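Local coordinates for protein PHOX (Pseudomonas fluorescens, PDB 4A9V) that hydrolyses phosphate monoesters as an alkaline phosphatase, using an iron-calcium cofactor held in a beta-propeller, at residues A278-D281 with A285-Y288; T184-Y189 with D317-G322. One frame throughout, in Å; residues are numbered along the deposited sequence.

Contact 1 (A278-D281 with A285-Y288); sequences AETD and AVVY. With LI (lithium ion), chain C.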
ATOM      1  N   ALA A 278      -4.216  12.687  -8.456  1.00  7.00           N
ATOM      2  CA  ALA A 278      -4.744  14.038  -8.466  1.00  7.64           C
ATOM      3  C   ALA A 278      -4.628  14.557  -9.897  1.00  7.24           C
ATOM      4  O   ALA A 278      -4.231  13.823 -10.802  1.00  7.32           O
ATOM      5  CB  ALA A 278      -3.962  14.917  -7.490  1.00  9.30           C
ATOM      6  N   GLU A 279      -4.952  15.824 -10.089  1.00  8.21           N
ATOM      7  CA  GLU A 279      -4.947  16.407 -11.416  1.00  8.45           C
ATOM      8  C   GLU A 279      -4.447  17.835 -11.288  1.00  8.19           C
ATOM      9  O   GLU A 279      -4.841  18.554 -10.372  1.00  9.38           O
ATOM     10  CB  GLU A 279      -6.368  16.375 -11.993  1.00 10.72           C
ATOM     11  CG  GLU A 279      -6.505  16.819 -13.447  1.00 12.60           C
ATOM     12  CD  GLU A 279      -7.906  16.605 -14.031  1.00 17.84           C
ATOM     13  OE1 GLU A 279      -8.799  16.059 -13.353  1.00 20.57           O
ATOM     14  OE2 GLU A 279      -8.096  16.899 -15.229  1.00 22.79           O
ATOM     15  N   THR A 280      -3.559  18.246 -12.193  1.00  8.13           N
ATOM     16  CA  THR A 280      -3.138  19.647 -12.242  1.00  8.60           C
ATOM     17  C   THR A 280      -4.294  20.542 -12.696  1.00  8.60           C
ATOM     18  O   THR A 280      -5.279  20.068 -13.266  1.00  9.10           O
ATOM     19  CB  THR A 280      -1.967  19.856 -13.214  1.00  8.26           C
ATOM     20  OG1 THR A 280      -2.435  19.662 -14.547  1.00  9.31           O
ATOM     21  CG2 THR A 280      -0.813  18.920 -12.918  1.00  9.35           C
ATOM     22  N   ASP A 281      -4.162  21.841 -12.475  1.00  9.65           N
ATOM     23  CA  ASP A 281      -5.188  22.760 -12.934  1.00 10.40           C
ATOM     24  C   ASP A 281      -5.357  22.692 -14.455  1.00 11.08           C
ATOM     25  O   ASP A 281      -6.465  22.847 -14.962  1.00 13.68           O
ATOM     26  CB  ASP A 281      -4.860  24.187 -12.513  1.00 11.11           C
ATOM     27  CG  ASP A 281      -5.116  24.445 -11.039  1.00 11.57           C
ATOM     28  OD1 ASP A 281      -5.474  23.512 -10.284  1.00 13.37           O
ATOM     29  OD2 ASP A 281      -4.992  25.620 -10.634  1.00 15.17           O
ATOM     30  N   ALA A 285      -2.366  14.338 -15.231  1.00  7.26           N
ATOM     31  CA  ALA A 285      -2.420  13.417 -14.103  1.00  7.20           C
ATOM     32  C   ALA A 285      -1.244  13.630 -13.164  1.00  7.39           C
ATOM     33  O   ALA A 285      -0.117  13.859 -13.602  1.00  8.23           O
ATOM     34  CB  ALA A 285      -2.445  11.979 -14.597  1.00  7.82           C
ATOM     35  N   VAL A 286      -1.526  13.499 -11.875  1.00  6.85           N
ATOM     36  CA  VAL A 286      -0.518  13.559 -10.827  1.00  6.72           C
ATOM     37  C   VAL A 286      -0.658  12.302  -9.975  1.00  5.98           C
ATOM     38  O   VAL A 286      -1.767  11.887  -9.640  1.00  7.36           O
ATOM     39  CB  VAL A 286      -0.717  14.823  -9.956  1.00  7.23           C
ATOM     40  CG1 VAL A 286       0.289  14.874  -8.818  1.00  8.10           C
ATOM     41  CG2 VAL A 286      -0.633  16.075 -10.821  1.00  7.73           C
ATOM     42  N   VAL A 287       0.478  11.687  -9.669  1.00  6.46           N
ATOM     43  CA  VAL A 287       0.500  10.497  -8.822  1.00  6.57           C
ATOM     44  C   VAL A 287       1.520  10.692  -7.703  1.00  6.54           C
ATOM     45  O   VAL A 287       2.719  10.768  -7.962  1.00  6.85           O
ATOM     46  CB  VAL A 287       0.858   9.227  -9.621  1.00  6.99           C
ATOM     47  CG1 VAL A 287       0.683   8.001  -8.741  1.00  7.47           C
ATOM     48  CG2 VAL A 287       0.035   9.124 -10.900  1.00  7.80           C
ATOM     49  N   TYR A 288       1.045  10.851  -6.470  1.00  6.28           N
ATOM     50  CA  TYR A 288       1.936  10.943  -5.305  1.00  6.24           C
ATOM     51  C   TYR A 288       2.240   9.541  -4.774  1.00  5.93           C
ATOM     52  O   TYR A 288       1.346   8.693  -4.706  1.00  6.81           O
ATOM     53  CB  TYR A 288       1.292  11.779  -4.189  1.00  6.57           C
ATOM     54  CG  TYR A 288       1.054  13.227  -4.542  1.00  6.52           C
ATOM     55  CD1 TYR A 288       2.087  14.145  -4.498  1.00  7.05           C
ATOM     56  CD2 TYR A 288      -0.222  13.694  -4.820  1.00  7.17           C
ATOM     57  CE1 TYR A 288       1.864  15.485  -4.764  1.00  7.77           C
ATOM     58  CE2 TYR A 288      -0.458  15.031  -5.092  1.00  7.36           C
ATOM     59  CZ  TYR A 288       0.589  15.931  -5.039  1.00  7.81           C
ATOM     60  OH  TYR A 288       0.382  17.270  -5.297  1.00  9.09           O
TER
HETATM   61 LI    LI C 612      -8.675  17.947 -13.602  1.00 19.80          LI
HETATM   62  O   HOH W   1      -7.980  20.091 -12.387  1.00 23.64           O
HETATM   63  O   HOH W   2     -10.577  18.454 -15.153  1.00 23.81           O

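Contact 2 (T184-Y189 with D317-G322); sequences TPWGTY and DILDHG. With EDO (1,2-ethanediol), chain H.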
ATOM      1  N   THR A 184      -7.457   5.255 -11.126  1.00  6.95           N
ATOM      2  CA  THR A 184      -7.313   6.343 -12.088  1.00  7.35           C
ATOM      3  C   THR A 184      -8.682   6.794 -12.588  1.00  7.69           C
ATOM      4  O   THR A 184      -9.627   6.002 -12.653  1.00  8.92           O
ATOM      5  CB  THR A 184      -6.445   5.955 -13.296  1.00  7.31           C
ATOM      6  OG1 THR A 184      -7.209   5.121 -14.172  1.00  7.59           O
ATOM      7  CG2 THR A 184      -5.163   5.267 -12.867  1.00  7.65           C
ATOM      8  N   PRO A 185      -8.763   8.049 -13.050  1.00  9.11           N
ATOM      9  CA  PRO A 185     -10.027   8.546 -13.569  1.00 11.03           C
ATOM     10  C   PRO A 185     -10.316   8.047 -14.979  1.00 11.77           C
ATOM     11  O   PRO A 185     -11.388   8.328 -15.500  1.00 21.67           O
ATOM     12  CB  PRO A 185      -9.858  10.071 -13.539  1.00 13.66           C
ATOM     13  CG  PRO A 185      -8.394  10.310 -13.491  1.00 14.48           C
ATOM     14  CD  PRO A 185      -7.815   9.137 -12.756  1.00 10.04           C
ATOM     15  N   TRP A 186      -9.405   7.271 -15.567  1.00  9.51           N
ATOM     16  CA  TRP A 186      -9.685   6.601 -16.839  1.00 10.47           C
ATOM     17  C   TRP A 186      -9.938   5.124 -16.658  1.00 10.06           C
ATOM     18  O   TRP A 186      -9.876   4.356 -17.618  1.00 12.82           O
ATOM     19  CB  TRP A 186      -8.565   6.851 -17.858  1.00  9.96           C
ATOM     20  CG  TRP A 186      -7.175   6.539 -17.365  1.00  9.36           C
ATOM     21  CD1 TRP A 186      -6.449   5.368 -17.560  1.00  9.24           C
ATOM     22  CD2 TRP A 186      -6.278   7.435 -16.630  1.00  8.90           C
ATOM     23  NE1 TRP A 186      -5.218   5.460 -16.963  1.00  9.66           N
ATOM     24  CE2 TRP A 186      -5.052   6.684 -16.394  1.00  8.55           C
ATOM     25  CE3 TRP A 186      -6.368   8.736 -16.166  1.00  9.17           C
ATOM     26  CZ2 TRP A 186      -4.013   7.201 -15.635  1.00  9.11           C
ATOM     27  CZ3 TRP A 186      -5.305   9.256 -15.432  1.00 10.06           C
ATOM     28  CH2 TRP A 186      -4.153   8.510 -15.183  1.00  9.67           C
ATOM     29  N   GLY A 187     -10.400   4.742 -15.471  1.00  9.15           N
ATOM     30  CA  GLY A 187     -11.006   3.428 -15.270  1.00  9.39           C
ATOM     31  C   GLY A 187     -10.017   2.291 -15.102  1.00  8.91           C
ATOM     32  O   GLY A 187     -10.349   1.138 -15.357  1.00 10.25           O
ATOM     33  N   THR A 188      -8.829   2.600 -14.589  1.00  7.30           N
ATOM     34  CA  THR A 188      -7.841   1.573 -14.332  1.00  7.10           C
ATOM     35  C   THR A 188      -7.349   1.584 -12.887  1.00  6.50           C
ATOM     36  O   THR A 188      -7.600   2.518 -12.116  1.00  6.74           O
ATOM     37  CB  THR A 188      -6.645   1.663 -15.293  1.00  7.75           C
ATOM     38  OG1 THR A 188      -5.928   2.873 -15.042  1.00  7.86           O
ATOM     39  CG2 THR A 188      -7.097   1.591 -16.755  1.00  9.14           C
ATOM     40  N   TYR A 189      -6.705   0.480 -12.529  1.00  6.36           N
ATOM     41  CA  TYR A 189      -6.228   0.228 -11.182  1.00  6.38           C
ATOM     42  C   TYR A 189      -4.702   0.241 -11.193  1.00  6.20           C
ATOM     43  O   TYR A 189      -4.081  -0.346 -12.086  1.00  7.39           O
ATOM     44  CB  TYR A 189      -6.716  -1.155 -10.739  1.00  6.40           C
ATOM     45  CG  TYR A 189      -6.324  -1.540  -9.332  1.00  6.04           C
ATOM     46  CD1 TYR A 189      -6.856  -0.867  -8.252  1.00  5.85           C
ATOM     47  CD2 TYR A 189      -5.494  -2.630  -9.082  1.00  6.54           C
ATOM     48  CE1 TYR A 189      -6.542  -1.229  -6.956  1.00  6.39           C
ATOM     49  CE2 TYR A 189      -5.173  -3.003  -7.784  1.00  6.32           C
ATOM     50  CZ  TYR A 189      -5.724  -2.311  -6.727  1.00  6.40           C
ATOM     51  OH  TYR A 189      -5.458  -2.653  -5.421  1.00  7.26           O
ATOM     52  N   ASP A 317      -1.461   5.462 -22.845  1.00 10.05           N
ATOM     53  CA  ASP A 317      -0.040   5.665 -22.588  1.00 11.39           C
ATOM     54  C   ASP A 317       0.254   6.801 -21.616  1.00  8.69           C
ATOM     55  O   ASP A 317       1.393   7.265 -21.543  1.00  9.79           O
ATOM     56  CB  ASP A 317       0.721   5.943 -23.896  1.00 14.82           C
ATOM     57  CG  ASP A 317       0.466   4.898 -24.964  1.00 16.81           C
ATOM     58  OD1 ASP A 317       0.383   3.699 -24.622  1.00 16.17           O
ATOM     59  OD2 ASP A 317       0.465   5.268 -26.162  1.00 21.99           O
ATOM     60  N   ILE A 318      -0.762   7.313 -20.930  1.00  7.68           N
ATOM     61  CA  ILE A 318      -0.589   8.556 -20.191  1.00  7.52           C
ATOM     62  C   ILE A 318       0.513   8.430 -19.126  1.00  6.75           C
ATOM     63  O   ILE A 318       1.272   9.369 -18.899  1.00  8.24           O
ATOM     64  CB  ILE A 318      -1.919   9.063 -19.587  1.00  7.54           C
ATOM     65  CG1 ILE A 318      -1.776  10.504 -19.101  1.00  8.19           C
ATOM     66  CG2 ILE A 318      -2.434   8.149 -18.483  1.00  7.61           C
ATOM     67  CD1 ILE A 318      -3.077  11.120 -18.634  1.00  9.23           C
ATOM     68  N   LEU A 319       0.631   7.261 -18.503  1.00  6.89           N
ATOM     69  CA  LEU A 319       1.623   7.072 -17.449  1.00  7.16           C
ATOM     70  C   LEU A 319       2.997   6.664 -17.974  1.00  7.27           C
ATOM     71  O   LEU A 319       3.893   6.386 -17.179  1.00  8.39           O
ATOM     72  CB  LEU A 319       1.130   6.056 -16.422  1.00  7.58           C
ATOM     73  CG  LEU A 319      -0.158   6.434 -15.679  1.00  7.74           C
ATOM     74  CD1 LEU A 319      -0.506   5.362 -14.655  1.00  8.92           C
ATOM     75  CD2 LEU A 319      -0.047   7.806 -15.027  1.00  8.29           C
ATOM     76  N   ASP A 320       3.192   6.722 -19.295  1.00  7.59           N
ATOM     77  CA  ASP A 320       4.498   6.454 -19.892  1.00  7.73           C
ATOM     78  C   ASP A 320       5.331   7.708 -20.147  1.00  7.73           C
ATOM     79  O   ASP A 320       6.504   7.595 -20.509  1.00  8.85           O
ATOM     80  CB  ASP A 320       4.359   5.682 -21.206  1.00  8.66           C
ATOM     81  CG  ASP A 320       4.014   4.217 -21.001  1.00  9.47           C
ATOM     82  OD1 ASP A 320       4.170   3.683 -19.880  1.00 10.19           O
ATOM     83  OD2 ASP A 320       3.661   3.579 -22.012  1.00 11.47           O
ATOM     84  N   HIS A 321       4.728   8.885 -20.001  1.00  8.00           N
ATOM     85  CA  HIS A 321       5.394  10.132 -20.367  1.00  8.57           C
ATOM     86  C   HIS A 321       5.089  11.151 -19.319  1.00  7.72           C
ATOM     87  O   HIS A 321       3.935  11.323 -18.932  1.00  8.16           O
ATOM     88  CB  HIS A 321       4.898  10.630 -21.726  1.00  9.32           C
ATOM     89  CG  HIS A 321       4.990   9.603 -22.820  1.00 10.80           C
ATOM     90  ND1 HIS A 321       6.157   9.278 -23.408  1.00 12.13           N
ATOM     91  CD2 HIS A 321       4.031   8.744 -23.342  1.00 11.77           C
ATOM     92  CE1 HIS A 321       5.946   8.289 -24.295  1.00 13.75           C
ATOM     93  NE2 HIS A 321       4.648   7.952 -24.241  1.00 14.48           N
ATOM     94  N   GLY A 322       6.121  11.856 -18.872  1.00  8.99           N
ATOM     95  CA  GLY A 322       5.971  12.873 -17.845  1.00  9.21           C
ATOM     96  C   GLY A 322       7.246  13.027 -17.054  1.00  9.46           C
ATOM     97  O   GLY A 322       8.337  12.861 -17.591  1.00 11.73           O
TER
HETATM   98  C1  EDO H 901       9.115  10.085 -19.022  1.00 13.33           C
HETATM   99  O1  EDO H 901       8.706  11.041 -20.022  1.00 12.33           O
HETATM  100  C2  EDO H 901      10.535  10.403 -18.564  1.00 13.49           C
HETATM  101  O2  EDO H 901      10.969   9.493 -17.541  1.00 13.54           O

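Contact 1 (A278-D281 with A285-Y288)
Ala-278 and Val-286 face each other as an antiparallel hydrogen-bonded pair. Ala-278 N donates to Val-286 O at 2.8 Å, and Val-286 N returns a bond of 2.9 Å to Ala-278 O. Glu-279 and Ala-285 follow as the non-hydrogen-bonded pair. Strands 276-279 and 284-290 thus form a beta hairpin at the edge of an antiparallel sheet of the propeller.

Apolar contacts collect on the face shared by Ala-278 and Val-286. The small methyl of Ala-278 fits beside the larger chains, its CB 4.2 Å from CE2 of Tyr-288, while the Tyr-288 hydroxyl reaches His-439. Thr-280 places CG2 beside its own backbone N (chi1 69° for OG1), which brings this methyl to 3.5 Å from CG2 of Val-286; its OG1 bonds instead to Asp-282 and the N of Arg-284, a polar task suited to a turn.

On the face shared by Glu-279 and Ala-285, the extended acid reaches a lithium ion modelled against both carboxylate oxygens, but implausibly close to CD of Glu-279, so its exact position is doubtful. Water 1 links the ion to Thr-280 O, and His-309 bonds to OE2.

Contact 2 (T184-Y189 with D317-G322)
Trp-186 lays its indole between two aliphatic groups, one from each segment. Over one face stands CG2 of Ile-318, 3.8 Å from the centroid of the six-membered ring and 27° off the ring normal, a CH-pi contact displaced toward the rim; its shortest approach is 3.4 Å, to CZ2 of Trp-186. The opposite face lies against CB of Thr-184, 3.4 Å from the ring plane and over its centre, so the flat group is clamped from both sides. Leu-319 comes at the edge instead, with CG near the ring plane and 3.9 Å from CZ2 of Trp-186.

A chi1 of 52° sets CG of Trp-186 between the backbone N and the carbonyl carbon, folding the indole back over Thr-184. Ile-318 holds CG1 anti to its own N (-167°), which puts CG2 between N and the carbonyl carbon, on the side facing the indole. The polar edge of the indole has its own partner: NE1 bonds to Glu-251, which also receives Thr-188 OG1, so the buried N-H is satisfied while the benzene part packs against aliphatic carbon. An alanine at Trp-186 is likely to leave a gap between Thr-184 and Ile-318 and deprive Glu-251 of one of its donors.

Gly-187 closes the type I turn with a positive phi that glycine accepts readily, and a short 3-10 segment presents Ile-318 and Leu-319 from consecutive positions. This is loop-to-loop hydrophobic packing between neighbouring sheets of a beta-propeller, joining the turn between strands 178-183 and 189-193 to the loop before strand 322-329.

Both contacts are largely buried, and their centres lie about 11 Å apart. Contact 1 is local, pairing successive strands of one sheet through backbone bonds, with a metal-binding carboxylate at its partly exposed end. Contact 2 spans 128 residues and has no hydrogen bond across it: side chains alone join a turn of the 178-193 region to a loop of the sheet that holds contact 1. The two meet at Ala-285, whose CB is 3.9 Å from CH2 of Trp-186 and 4.2 Å from CD1 of Ile-318, its small size suiting this junction. In sequence, the hairpin falls between the segments of contact 2, and Glu-279 leaves it from the same face as Ala-285.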